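PDB 1UP7: 6-phospho-beta-glucosidase BglT from Thermotoga maritima, which hydrolyses cellobiose 6'-phosphate to glucose 6-phosphate and glucose, with NAD and a manganese ion as cofactors. Local coordinates for residues V34-I39 / I46-V51; R152-Y157 / L370-Y375; M268-E273 / P285-K290. All coordinates share one frame; numbering follows the deposited sequence.

Interaction 1: residues V34-I39 / I46-V51; sequences VIFYDI and IVVDFV. With NAD (nicotinamide-adenine-dinucleotide), chain I.
Phe-36, on the strand, and Val-48, on the helix that follows it, make the main apolar contact. Val-48 brings one methyl, CG2, over a face of the phenyl ring. Val-48 CG2 sits 4.1 Å from the Phe-36 ring centroid and 25° off the normal, a CH-pi contact shifted toward the CB side of the ring, where it comes to 3.8 Å from Phe-36 CG. With chi1 at -66°, the ring lies beside its own backbone N and swings off the strand to meet the helix. One turn further on, Val-51 adds a lighter touch, its CG1 lying 4.3 Å from Phe-36 CZ. All three side chains are buried. Val-7 of the neighbouring strand, Val-61 of strand 60-63 and Thr-15 of helix 15-25 also press on Phe-36, while Val-48 meets Val-61 and Ile-63, and Val-51 meets Val-19.

The polar work is done just beyond the end of the strand, toward NAD. Asp-38 takes both hydroxyls of the adenosine ribose, O2B donating to OD1 at 2.6 Å and O3B to OD2 at 2.7 Å. The backbone N of Asp-40 also bonds OD1 and that of Gly-11 bonds OD2, so each carboxylate oxygen has two donors and the group is fixed in rotation.

The adenine is met by van der Waals contact. Ile-39 spans it, CG2 lying 3.5 Å from NAD N1A and CD1 3.4 Å from NAD N7A, while Tyr-37 CE2 approaches NAD C2A obliquely.

An acidic residue just past the fold's second strand, gripping both ribose hydroxyls, with the strand's beta-alpha-beta crossover packed behind it, is the hallmark of the NAD-binding Rossmann fold.

Interaction 2: residues R152-Y157 / L370-Y375; sequences RNYLEY and LTIEAY
The phenol ring of Tyr-154 carries one methyl of Ile-372 almost exactly over the centre of one face. Ile-372 CG2 stands 3.5 Å from the centroid of the Tyr-154 ring and only 6° off the normal, a close CH-pi contact in which all six ring carbons are met by the same methyl. The other branch of Ile-372 reaches the same ring nearer its rim, CD1 coming to 3.8 Å from Tyr-154 CE1. What puts CG2 there is the first torsion of the isoleucine: this methyl lies anti to its own backbone N, while CG1 is turned beside that N. The second flat group, the carboxylate of Glu-373, is tilted 65° to the ring, and its OE2 lies 3.8 Å from Tyr-154 OH, too long for a hydrogen bond.

Here the last turn of helix 144-155, in the Rossmann part of the chain, packs against helix 355-376, in the C-terminal part. The first helix widens into a pi-type turn at 152-155, and the chain leaves helical geometry at Glu-156, whose phi is positive, two residues after Tyr-154. Arg-369 and Leu-376 also touch Tyr-154, and Phe-150, one turn earlier, packs on Ile-372. Without the ring, an alanine here would probably leave a gap over Ile-372 CG2 and CD1 and weaken the join between the two helices. The far oxygen of the glutamate, Glu-373 OE1, is turned to the second subunit, where it forms a weak hydrogen bond with His-355 ND1 of that neighbouring chain.

Interaction 3: residues M268-E273 / P285-K290; sequences MKIEKE and PEELTK. With NAD (nicotinamide-adenine-dinucleotide), chain I.
Glu-273 and Glu-287 meet nearly at a right angle, the first coming from helix 263-278 and the second from the 3-10 turn at 286-288. Their carboxylate planes are 82° apart, and Glu-287 OE2 lies 2.8 Å from Glu-273 OE1. The chain of Glu-287 runs out extended, its CG anti to the backbone N (chi1 166°), and this carries OE2 across to the helix, where it also comes to 3.4 Å from Ile-270 O and brushes the CB of Glu-273.

Ile-270 turns its two branches to different partners. CG2 faces the Glu-287 carboxylate, while Ile-270 CG1 lies obliquely across the aliphatic part of Lys-290, 4.0 Å from Lys-290 CE. The lysine bends at its third torsion (85°), and Lys-290 NZ stops 5.0 Å from Glu-273 OE1, an attraction without a bond. Lys-290 O accepts from Arg-263 NH2 and so helps hold a substrate-binding arginine. Helix 263-278, in the C-terminal domain, also carries Glu-271 into the cofactor pocket, its OE2 2.9 Å from NAD O2A.

Glu-287 OE1 is paired with Lys-277 in a salt bridge, whereas both close neighbours of OE2, Glu-273 OE1 and Ile-270 O, are themselves acceptors. The two carboxylates repel if both are charged, a cost that Lys-277 and perhaps Lys-290 offset in part and that probably raises the tendency of one to take up a proton.

How the interactions relate
Interaction 1 comes first along the chain, in the Rossmann part, where strand 33-37 belongs to the six-stranded parallel sheet. Interaction 3 is nested inside the long loop that interaction 2 closes, and it lies wholly in the C-terminal part. Interaction 2 itself joins the two parts, helix 144-155 to helix 355-376. Interactions 1 and 3 are 18 Å apart between centres and about 4 Å between nearest atoms, and both touch the same NAD, so the cofactor is approached from both parts of the chain. Interaction 2 lies 31 and 35 Å from their centres, across the molecule from interaction 3 and beside the second subunit, away from the active site.

Interaction 1: residues V34-I39 / I46-V51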
loop_
_atom_site.group_PDB
_atom_site.type_symbol
_atom_site.label_atom_id
_atom_site.label_comp_id
_atom_site.label_asym_id
_atom_site.label_seq_id
_atom_site.Cartn_x
_atom_site.Cartn_y
_atom_site.Cartn_z
ATOM N N VAL A 34 -42.049 -10.593 -9.371
ATOM C CA VAL A 34 -40.865 -11.310 -9.798
ATOM C C VAL A 34 -41.042 -11.658 -11.273
ATOM O O VAL A 34 -42.023 -12.296 -11.661
ATOM C CB VAL A 34 -40.584 -12.542 -8.915
ATOM C CG1 VAL A 34 -39.323 -13.236 -9.366
ATOM C CG2 VAL A 34 -40.440 -12.087 -7.439
ATOM N N ILE A 35 -40.116 -11.176 -12.091
ATOM C CA ILE A 35 -40.178 -11.439 -13.519
ATOM C C ILE A 35 -39.030 -12.349 -13.965
ATOM O O ILE A 35 -37.871 -12.166 -13.562
ATOM C CB ILE A 35 -40.228 -10.131 -14.308
ATOM C CG1 ILE A 35 -40.490 -10.420 -15.791
ATOM C CG2 ILE A 35 -38.931 -9.386 -14.144
ATOM C CD1 ILE A 35 -41.125 -9.228 -16.540
ATOM N N PHE A 36 -39.377 -13.312 -14.810
ATOM C CA PHE A 36 -38.480 -14.381 -15.207
ATOM C C PHE A 36 -38.122 -14.270 -16.677
ATOM O O PHE A 36 -38.995 -14.006 -17.501
ATOM C CB PHE A 36 -39.127 -15.762 -14.925
ATOM C CG PHE A 36 -39.335 -16.045 -13.475
ATOM C CD1 PHE A 36 -38.305 -16.606 -12.707
ATOM C CD2 PHE A 36 -40.537 -15.722 -12.854
ATOM C CE1 PHE A 36 -38.478 -16.874 -11.338
ATOM C CE2 PHE A 36 -40.731 -15.966 -11.478
ATOM C CZ PHE A 36 -39.692 -16.565 -10.717
ATOM N N TYR A 37 -36.837 -14.454 -16.985
ATOM C CA TYR A 37 -36.364 -14.555 -18.343
ATOM C C TYR A 37 -35.474 -15.794 -18.469
ATOM O O TYR A 37 -34.688 -16.096 -17.555
ATOM C CB TYR A 37 -35.595 -13.288 -18.775
ATOM C CG TYR A 37 -34.917 -13.518 -20.099
ATOM C CD1 TYR A 37 -35.678 -13.680 -21.252
ATOM C CD2 TYR A 37 -33.541 -13.691 -20.184
ATOM C CE1 TYR A 37 -35.104 -13.951 -22.474
ATOM C CE2 TYR A 37 -32.933 -13.961 -21.421
ATOM C CZ TYR A 37 -33.734 -14.087 -22.566
ATOM O OH TYR A 37 -33.184 -14.369 -23.803
ATOM N N ASP A 38 -35.598 -16.490 -19.596
ATOM C CA ASP A 38 -34.761 -17.645 -19.956
ATOM C C ASP A 38 -34.710 -17.732 -21.499
ATOM O O ASP A 38 -35.679 -17.395 -22.163
ATOM C CB ASP A 38 -35.380 -18.951 -19.401
ATOM C CG ASP A 38 -34.346 -20.041 -19.106
ATOM O OD1 ASP A 38 -33.804 -20.679 -20.056
ATOM O OD2 ASP A 38 -34.018 -20.330 -17.924
ATOM N N ILE A 39 -33.594 -18.199 -22.050
ATOM C CA ILE A 39 -33.458 -18.436 -23.494
ATOM C C ILE A 39 -34.304 -19.624 -23.944
ATOM O O ILE A 39 -34.575 -19.795 -25.142
ATOM C CB ILE A 39 -31.966 -18.671 -23.907
ATOM C CG1 ILE A 39 -31.386 -19.968 -23.276
ATOM C CG2 ILE A 39 -31.127 -17.434 -23.618
ATOM C CD1 ILE A 39 -29.941 -20.355 -23.769
ATOM N N ILE A 46 -42.750 -24.492 -17.614
ATOM C CA ILE A 46 -43.069 -25.554 -16.659
ATOM C C ILE A 46 -42.678 -25.127 -15.243
ATOM O O ILE A 46 -43.478 -25.245 -14.319
ATOM C CB ILE A 46 -42.380 -26.902 -17.029
ATOM C CG1 ILE A 46 -43.065 -27.561 -18.231
ATOM C CG2 ILE A 46 -42.359 -27.875 -15.840
ATOM C CD1 ILE A 46 -42.051 -28.309 -19.140
ATOM N N VAL A 47 -41.469 -24.607 -15.087
ATOM C CA VAL A 47 -40.992 -24.187 -13.785
ATOM C C VAL A 47 -41.805 -23.018 -13.216
ATOM O O VAL A 47 -42.184 -23.055 -12.047
ATOM C CB VAL A 47 -39.479 -23.872 -13.821
ATOM C CG1 VAL A 47 -39.005 -23.425 -12.452
ATOM C CG2 VAL A 47 -38.700 -25.082 -14.307
ATOM N N VAL A 48 -42.087 -22.011 -14.047
ATOM C CA VAL A 48 -42.851 -20.833 -13.621
ATOM C C VAL A 48 -44.329 -21.154 -13.305
ATOM O O VAL A 48 -44.922 -20.551 -12.392
ATOM C CB VAL A 48 -42.688 -19.650 -14.586
ATOM C CG1 VAL A 48 -43.680 -18.523 -14.267
ATOM C CG2 VAL A 48 -41.248 -19.136 -14.514
ATOM N N ASP A 49 -44.913 -22.122 -14.011
ATOM C CA ASP A 49 -46.272 -22.542 -13.681
ATOM C C ASP A 49 -46.298 -23.174 -12.297
ATOM O O ASP A 49 -47.231 -22.964 -11.534
ATOM C CB ASP A 49 -46.839 -23.562 -14.664
ATOM C CG ASP A 49 -47.330 -22.938 -15.945
ATOM O OD1 ASP A 49 -47.426 -21.696 -16.015
ATOM O OD2 ASP A 49 -47.621 -23.617 -16.953
ATOM N N PHE A 50 -45.277 -23.974 -11.988
ATOM C CA PHE A 50 -45.117 -24.526 -10.649
ATOM C C PHE A 50 -44.903 -23.393 -9.622
ATOM O O PHE A 50 -45.552 -23.385 -8.574
ATOM C CB PHE A 50 -43.994 -25.580 -10.628
ATOM C CG PHE A 50 -43.661 -26.142 -9.256
ATOM C CD1 PHE A 50 -44.653 -26.512 -8.355
ATOM C CD2 PHE A 50 -42.337 -26.350 -8.892
ATOM C CE1 PHE A 50 -44.329 -27.054 -7.095
ATOM C CE2 PHE A 50 -42.012 -26.901 -7.645
ATOM C CZ PHE A 50 -43.012 -27.240 -6.744
ATOM N N VAL A 51 -44.043 -22.432 -9.949
ATOM C CA VAL A 51 -43.833 -21.250 -9.115
ATOM C C VAL A 51 -45.133 -20.531 -8.758
ATOM O O VAL A 51 -45.352 -20.216 -7.574
ATOM C CB VAL A 51 -42.812 -20.239 -9.743
ATOM C CG1 VAL A 51 -42.824 -18.899 -8.984
ATOM C CG2 VAL A 51 -41.439 -20.823 -9.750
HETATM P PA NAD I . -29.065 -24.814 -15.526
HETATM O O1A NAD I . -28.406 -25.596 -16.590
HETATM O O2A NAD I . -30.442 -25.340 -15.066
HETATM O O5B NAD I . -29.203 -23.324 -16.148
HETATM C C5B NAD I . -30.167 -22.441 -15.635
HETATM C C4B NAD I . -30.973 -21.822 -16.769
HETATM O O4B NAD I . -30.182 -20.878 -17.488
HETATM C C3B NAD I . -31.502 -22.810 -17.801
HETATM O O3B NAD I . -32.921 -22.761 -17.763
HETATM C C2B NAD I . -30.966 -22.300 -19.141
HETATM O O2B NAD I . -31.919 -22.408 -20.178
HETATM C C1B NAD I . -30.724 -20.837 -18.811
HETATM N N9A NAD I . -29.776 -20.149 -19.681
HETATM C C8A NAD I . -28.641 -20.624 -20.310
HETATM N N7A NAD I . -28.095 -19.575 -20.964
HETATM C C5A NAD I . -28.805 -18.456 -20.731
HETATM C C6A NAD I . -28.697 -17.139 -21.158
HETATM N N6A NAD I . -27.715 -16.742 -21.960
HETATM N N1A NAD I . -29.645 -16.213 -20.740
HETATM C C2A NAD I . -30.694 -16.600 -19.924
HETATM N N3A NAD I . -30.806 -17.913 -19.533
HETATM C C4A NAD I . -29.880 -18.814 -19.934
HETATM O O3 NAD I . -28.025 -24.785 -14.299
HETATM P PN NAD I . -28.308 -24.502 -12.748
HETATM O O1N NAD I . -27.851 -25.748 -12.082
HETATM O O2N NAD I . -29.630 -23.977 -12.479
HETATM O O5D NAD I . -27.327 -23.292 -12.389
HETATM C C5D NAD I . -27.190 -22.111 -13.158
HETATM C C4D NAD I . -25.871 -21.433 -12.754
HETATM O O4D NAD I . -25.837 -21.063 -11.376
HETATM C C3D NAD I . -24.672 -22.347 -12.958
HETATM O O3D NAD I . -23.664 -21.533 -13.476
HETATM C C2D NAD I . -24.312 -22.837 -11.559
HETATM O O2D NAD I . -22.944 -23.155 -11.367
HETATM C C1D NAD I . -24.806 -21.738 -10.647
HETATM N N1N NAD I . -25.515 -22.311 -9.500
HETATM C C2N NAD I . -26.781 -21.811 -9.289
HETATM C C3N NAD I . -27.562 -22.254 -8.250
HETATM C C7N NAD I . -28.948 -21.676 -8.090
HETATM O O7N NAD I . -29.469 -21.274 -6.838
HETATM N N7N NAD I . -29.699 -21.532 -9.193
HETATM C C4N NAD I . -27.023 -23.235 -7.412
HETATM C C5N NAD I . -25.728 -23.754 -7.606
HETATM C C6N NAD I . -24.971 -23.273 -8.675
#

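Interaction 2: residues R152-Y157 / L370-Y375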
loop_
_atom_site.group_PDB
_atom_site.type_symbol
_atom_site.label_atom_id
_atom_site.label_comp_id
_atom_site.label_asym_id
_atom_site.label_seq_id
_atom_site.Cartn_x
_atom_site.Cartn_y
_atom_site.Cartn_z
ATOM N N ARG A 152 -16.593 -6.166 -11.425
ATOM C CA ARG A 152 -16.164 -5.065 -10.545
ATOM C C ARG A 152 -14.939 -4.320 -11.061
ATOM O O ARG A 152 -14.896 -3.088 -11.011
ATOM C CB ARG A 152 -15.862 -5.581 -9.137
ATOM C CG ARG A 152 -17.091 -6.041 -8.400
ATOM C CD ARG A 152 -18.147 -4.972 -8.195
ATOM N NE ARG A 152 -17.590 -3.750 -7.622
ATOM C CZ ARG A 152 -17.441 -3.520 -6.316
ATOM N NH1 ARG A 152 -17.777 -4.422 -5.407
ATOM N NH2 ARG A 152 -16.934 -2.376 -5.919
ATOM N N ASN A 153 -13.951 -5.066 -11.558
ATOM C CA ASN A 153 -12.653 -4.475 -11.870
ATOM C C ASN A 153 -12.389 -4.169 -13.335
ATOM O O ASN A 153 -11.484 -3.419 -13.656
ATOM C CB ASN A 153 -11.535 -5.335 -11.250
ATOM C CG ASN A 153 -11.498 -5.202 -9.731
ATOM O OD1 ASN A 153 -11.905 -4.173 -9.187
ATOM N ND2 ASN A 153 -11.035 -6.239 -9.049
ATOM N N TYR A 154 -13.172 -4.746 -14.234
ATOM C CA TYR A 154 -12.946 -4.518 -15.654
ATOM C C TYR A 154 -14.157 -3.860 -16.315
ATOM O O TYR A 154 -13.986 -2.922 -17.059
ATOM C CB TYR A 154 -12.526 -5.806 -16.361
ATOM C CG TYR A 154 -11.209 -6.341 -15.842
ATOM C CD1 TYR A 154 -11.168 -7.066 -14.654
ATOM C CD2 TYR A 154 -9.996 -6.066 -16.514
ATOM C CE1 TYR A 154 -9.975 -7.544 -14.146
ATOM C CE2 TYR A 154 -8.791 -6.537 -16.009
ATOM C CZ TYR A 154 -8.796 -7.276 -14.827
ATOM O OH TYR A 154 -7.646 -7.788 -14.316
ATOM N N LEU A 155 -15.386 -4.319 -16.020
ATOM C CA LEU A 155 -16.576 -3.556 -16.463
ATOM C C LEU A 155 -16.882 -2.380 -15.534
ATOM O O LEU A 155 -17.580 -1.454 -15.919
ATOM C CB LEU A 155 -17.805 -4.442 -16.622
ATOM C CG LEU A 155 -17.587 -5.783 -17.348
ATOM C CD1 LEU A 155 -18.909 -6.497 -17.414
ATOM C CD2 LEU A 155 -16.979 -5.631 -18.775
ATOM N N GLU A 156 -16.353 -2.418 -14.303
ATOM C CA GLU A 156 -16.493 -1.309 -13.355
ATOM C C GLU A 156 -17.968 -1.013 -13.116
ATOM O O GLU A 156 -18.406 0.136 -13.142
ATOM C CB GLU A 156 -15.698 -0.043 -13.817
ATOM C CG GLU A 156 -14.177 -0.277 -13.920
ATOM C CD GLU A 156 -13.372 0.948 -14.362
ATOM O OE1 GLU A 156 -13.645 2.071 -13.905
ATOM O OE2 GLU A 156 -12.431 0.802 -15.169
ATOM N N TYR A 157 -18.739 -2.066 -12.893
ATOM C CA TYR A 157 -20.110 -1.924 -12.441
ATOM C C TYR A 157 -20.178 -2.272 -10.962
ATOM O O TYR A 157 -20.009 -3.435 -10.590
ATOM C CB TYR A 157 -21.026 -2.823 -13.269
ATOM C CG TYR A 157 -22.485 -2.554 -13.020
ATOM C CD1 TYR A 157 -23.112 -1.431 -13.574
ATOM C CD2 TYR A 157 -23.231 -3.396 -12.208
ATOM C CE1 TYR A 157 -24.447 -1.183 -13.344
ATOM C CE2 TYR A 157 -24.568 -3.160 -11.973
ATOM C CZ TYR A 157 -25.174 -2.055 -12.528
ATOM O OH TYR A 157 -26.509 -1.814 -12.272
ATOM N N LEU A 370 -5.381 -12.890 -15.652
ATOM C CA LEU A 370 -4.794 -13.289 -16.926
ATOM C C LEU A 370 -5.896 -13.833 -17.854
ATOM O O LEU A 370 -5.877 -13.590 -19.071
ATOM C CB LEU A 370 -3.710 -14.361 -16.735
ATOM C CG LEU A 370 -2.336 -13.875 -16.228
ATOM C CD1 LEU A 370 -1.468 -15.068 -15.797
ATOM C CD2 LEU A 370 -1.622 -12.979 -17.281
ATOM N N THR A 371 -6.844 -14.576 -17.286
ATOM C CA THR A 371 -7.948 -15.074 -18.080
ATOM C C THR A 371 -8.803 -13.920 -18.642
ATOM O O THR A 371 -9.151 -13.915 -19.828
ATOM C CB THR A 371 -8.784 -16.066 -17.258
ATOM O OG1 THR A 371 -7.971 -17.212 -16.923
ATOM C CG2 THR A 371 -9.900 -16.646 -18.108
ATOM N N ILE A 372 -9.115 -12.949 -17.789
ATOM C CA ILE A 372 -9.914 -11.796 -18.188
ATOM C C ILE A 372 -9.179 -11.003 -19.276
ATOM O O ILE A 372 -9.779 -10.571 -20.258
ATOM C CB ILE A 372 -10.212 -10.907 -16.970
ATOM C CG1 ILE A 372 -11.310 -11.558 -16.091
ATOM C CG2 ILE A 372 -10.569 -9.552 -17.418
ATOM C CD1 ILE A 372 -11.256 -11.130 -14.614
ATOM N N GLU A 373 -7.870 -10.861 -19.117
ATOM C CA GLU A 373 -7.059 -10.125 -20.079
ATOM C C GLU A 373 -7.068 -10.841 -21.449
ATOM O O GLU A 373 -7.234 -10.206 -22.496
ATOM C CB GLU A 373 -5.631 -9.904 -19.536
ATOM C CG GLU A 373 -5.530 -8.676 -18.620
ATOM C CD GLU A 373 -4.411 -8.763 -17.561
ATOM O OE1 GLU A 373 -3.430 -9.563 -17.726
ATOM O OE2 GLU A 373 -4.528 -8.013 -16.537
ATOM N N ALA A 374 -6.943 -12.166 -21.426
ATOM C CA ALA A 374 -6.992 -12.949 -22.658
ATOM C C ALA A 374 -8.337 -12.739 -23.354
ATOM O O ALA A 374 -8.387 -12.578 -24.569
ATOM C CB ALA A 374 -6.785 -14.431 -22.375
ATOM N N TYR A 375 -9.415 -12.721 -22.572
ATOM C CA TYR A 375 -10.728 -12.582 -23.150
ATOM C C TYR A 375 -10.914 -11.177 -23.727
ATOM O O TYR A 375 -11.380 -11.054 -24.851
ATOM C CB TYR A 375 -11.829 -12.994 -22.172
ATOM C CG TYR A 375 -13.108 -12.425 -22.614
ATOM C CD1 TYR A 375 -13.846 -13.055 -23.594
ATOM C CD2 TYR A 375 -13.558 -11.204 -22.117
ATOM C CE1 TYR A 375 -15.018 -12.497 -24.061
ATOM C CE2 TYR A 375 -14.724 -10.639 -22.577
ATOM C CZ TYR A 375 -15.438 -11.297 -23.544
ATOM O OH TYR A 375 -16.590 -10.780 -24.017
#

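Interaction 3: residues M268-E273 / P285-K290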
loop_
_atom_site.group_PDB
_atom_site.type_symbol
_atom_site.label_atom_id
_atom_site.label_comp_id
_atom_site.label_asym_id
_atom_site.label_seq_id
_atom_site.Cartn_x
_atom_site.Cartn_y
_atom_site.Cartn_z
ATOM N N MET A 268 -27.903 -33.944 -15.499
ATOM C CA MET A 268 -28.917 -34.021 -16.550
ATOM C C MET A 268 -30.014 -35.012 -16.194
ATOM O O MET A 268 -31.184 -34.725 -16.442
ATOM C CB MET A 268 -28.372 -34.401 -17.937
ATOM C CG MET A 268 -27.500 -33.348 -18.639
ATOM S SD MET A 268 -26.682 -34.098 -20.094
ATOM C CE MET A 268 -25.536 -32.802 -20.606
ATOM N N LYS A 269 -29.649 -36.190 -15.673
ATOM C CA LYS A 269 -30.651 -37.160 -15.233
ATOM C C LYS A 269 -31.496 -36.572 -14.095
ATOM O O LYS A 269 -32.713 -36.627 -14.167
ATOM C CB LYS A 269 -30.040 -38.489 -14.778
ATOM C CG LYS A 269 -29.697 -39.474 -15.892
ATOM C CD LYS A 269 -28.320 -40.132 -15.614
ATOM C CE LYS A 269 -27.942 -41.176 -16.649
ATOM N NZ LYS A 269 -28.158 -42.564 -16.110
ATOM N N ILE A 270 -30.850 -36.033 -13.062
ATOM C CA ILE A 270 -31.547 -35.454 -11.927
ATOM C C ILE A 270 -32.538 -34.383 -12.418
ATOM O O ILE A 270 -33.708 -34.367 -12.027
ATOM C CB ILE A 270 -30.509 -34.844 -10.960
ATOM C CG1 ILE A 270 -29.819 -35.953 -10.147
ATOM C CG2 ILE A 270 -31.120 -33.714 -10.096
ATOM C CD1 ILE A 270 -28.364 -35.577 -9.808
ATOM N N GLU A 271 -32.055 -33.500 -13.288
ATOM C CA GLU A 271 -32.862 -32.419 -13.816
ATOM C C GLU A 271 -34.079 -32.904 -14.610
ATOM O O GLU A 271 -35.165 -32.325 -14.509
ATOM C CB GLU A 271 -32.002 -31.531 -14.688
ATOM C CG GLU A 271 -31.442 -30.334 -13.931
ATOM C CD GLU A 271 -31.131 -29.184 -14.869
ATOM O OE1 GLU A 271 -31.567 -29.255 -16.063
ATOM O OE2 GLU A 271 -30.449 -28.212 -14.417
ATOM N N LYS A 272 -33.911 -33.961 -15.396
ATOM C CA LYS A 272 -35.022 -34.483 -16.172
ATOM C C LYS A 272 -36.109 -35.082 -15.281
ATOM O O LYS A 272 -37.288 -35.041 -15.653
ATOM C CB LYS A 272 -34.583 -35.532 -17.205
ATOM N N GLU A 273 -35.715 -35.662 -14.141
ATOM C CA GLU A 273 -36.661 -36.177 -13.145
ATOM C C GLU A 273 -37.339 -35.021 -12.391
ATOM O O GLU A 273 -38.527 -35.078 -12.095
ATOM C CB GLU A 273 -35.963 -37.105 -12.144
ATOM C CG GLU A 273 -35.731 -38.537 -12.623
ATOM C CD GLU A 273 -34.592 -39.254 -11.867
ATOM O OE1 GLU A 273 -33.868 -38.610 -11.047
ATOM O OE2 GLU A 273 -34.401 -40.476 -12.091
ATOM N N PRO A 285 -40.223 -30.812 -4.311
ATOM C CA PRO A 285 -39.888 -32.227 -4.115
ATOM C C PRO A 285 -38.560 -32.368 -3.363
ATOM O O PRO A 285 -37.625 -31.557 -3.548
ATOM C CB PRO A 285 -39.720 -32.763 -5.546
ATOM C CG PRO A 285 -40.121 -31.637 -6.478
ATOM C CD PRO A 285 -39.987 -30.374 -5.703
ATOM N N GLU A 286 -38.461 -33.410 -2.540
ATOM C CA GLU A 286 -37.233 -33.655 -1.769
ATOM C C GLU A 286 -36.024 -33.882 -2.688
ATOM O O GLU A 286 -34.900 -33.549 -2.310
ATOM C CB GLU A 286 -37.422 -34.820 -0.769
ATOM C CG GLU A 286 -36.311 -34.918 0.290
ATOM N N GLU A 287 -36.267 -34.421 -3.891
ATOM C CA GLU A 287 -35.208 -34.699 -4.867
ATOM C C GLU A 287 -34.388 -33.482 -5.288
ATOM O O GLU A 287 -33.300 -33.644 -5.852
ATOM C CB GLU A 287 -35.741 -35.393 -6.126
ATOM C CG GLU A 287 -34.726 -35.369 -7.277
ATOM C CD GLU A 287 -34.953 -36.413 -8.359
ATOM O OE1 GLU A 287 -35.902 -37.234 -8.270
ATOM O OE2 GLU A 287 -34.148 -36.407 -9.323
ATOM N N LEU A 288 -34.879 -32.273 -5.022
ATOM C CA LEU A 288 -34.054 -31.086 -5.264
ATOM C C LEU A 288 -32.842 -30.985 -4.311
ATOM O O LEU A 288 -31.936 -30.178 -4.542
ATOM C CB LEU A 288 -34.898 -29.798 -5.279
ATOM C CG LEU A 288 -34.246 -28.459 -5.644
ATOM C CD1 LEU A 288 -33.472 -28.577 -6.929
ATOM C CD2 LEU A 288 -35.301 -27.388 -5.792
ATOM N N THR A 289 -32.780 -31.816 -3.270
ATOM C CA THR A 289 -31.567 -31.835 -2.413
ATOM C C THR A 289 -30.400 -32.620 -3.041
ATOM O O THR A 289 -29.225 -32.356 -2.728
ATOM C CB THR A 289 -31.858 -32.362 -1.013
ATOM O OG1 THR A 289 -32.590 -33.589 -1.115
ATOM C CG2 THR A 289 -32.805 -31.403 -0.272
ATOM N N LYS A 290 -30.732 -33.569 -3.933
ATOM C CA LYS A 290 -29.740 -34.250 -4.791
ATOM C C LYS A 290 -28.818 -33.281 -5.539
ATOM O O LYS A 290 -27.744 -33.669 -6.017
ATOM C CB LYS A 290 -30.449 -35.115 -5.823
ATOM C CG LYS A 290 -30.965 -36.424 -5.267
ATOM C CD LYS A 290 -31.285 -37.427 -6.387
ATOM C CE LYS A 290 -30.042 -38.227 -6.841
ATOM N NZ LYS A 290 -30.469 -39.512 -7.527
HETATM P PA NAD I . -29.065 -24.814 -15.526
HETATM O O1A NAD I . -28.406 -25.596 -16.590
HETATM O O2A NAD I . -30.442 -25.340 -15.066
HETATM O O5B NAD I . -29.203 -23.324 -16.148
HETATM C C5B NAD I . -30.167 -22.441 -15.635
HETATM C C4B NAD I . -30.973 -21.822 -16.769
HETATM O O4B NAD I . -30.182 -20.878 -17.488
HETATM C C3B NAD I . -31.502 -22.810 -17.801
HETATM O O3B NAD I . -32.921 -22.761 -17.763
HETATM C C2B NAD I . -30.966 -22.300 -19.141
HETATM O O2B NAD I . -31.919 -22.408 -20.178
HETATM C C1B NAD I . -30.724 -20.837 -18.811
HETATM N N9A NAD I . -29.776 -20.149 -19.681
HETATM C C8A NAD I . -28.641 -20.624 -20.310
HETATM N N7A NAD I . -28.095 -19.575 -20.964
HETATM C C5A NAD I . -28.805 -18.456 -20.731
HETATM C C6A NAD I . -28.697 -17.139 -21.158
HETATM N N6A NAD I . -27.715 -16.742 -21.960
HETATM N N1A NAD I . -29.645 -16.213 -20.740
HETATM C C2A NAD I . -30.694 -16.600 -19.924
HETATM N N3A NAD I . -30.806 -17.913 -19.533
HETATM C C4A NAD I . -29.880 -18.814 -19.934
HETATM O O3 NAD I . -28.025 -24.785 -14.299
HETATM P PN NAD I . -28.308 -24.502 -12.748
HETATM O O1N NAD I . -27.851 -25.748 -12.082
HETATM O O2N NAD I . -29.630 -23.977 -12.479
HETATM O O5D NAD I . -27.327 -23.292 -12.389
HETATM C C5D NAD I . -27.190 -22.111 -13.158
HETATM C C4D NAD I . -25.871 -21.433 -12.754
HETATM O O4D NAD I . -25.837 -21.063 -11.376
HETATM C C3D NAD I . -24.672 -22.347 -12.958
HETATM O O3D NAD I . -23.664 -21.533 -13.476
HETATM C C2D NAD I . -24.312 -22.837 -11.559
HETATM O O2D NAD I . -22.944 -23.155 -11.367
HETATM C C1D NAD I . -24.806 -21.738 -10.647
HETATM N N1N NAD I . -25.515 -22.311 -9.500
HETATM C C2N NAD I . -26.781 -21.811 -9.289
HETATM C C3N NAD I . -27.562 -22.254 -8.250
HETATM C C7N NAD I . -28.948 -21.676 -8.090
HETATM O O7N NAD I . -29.469 -21.274 -6.838
HETATM N N7N NAD I . -29.699 -21.532 -9.193
HETATM C C4N NAD I . -27.023 -23.235 -7.412
HETATM C C5N NAD I . -25.728 -23.754 -7.606
HETATM C C6N NAD I . -24.971 -23.273 -8.675
#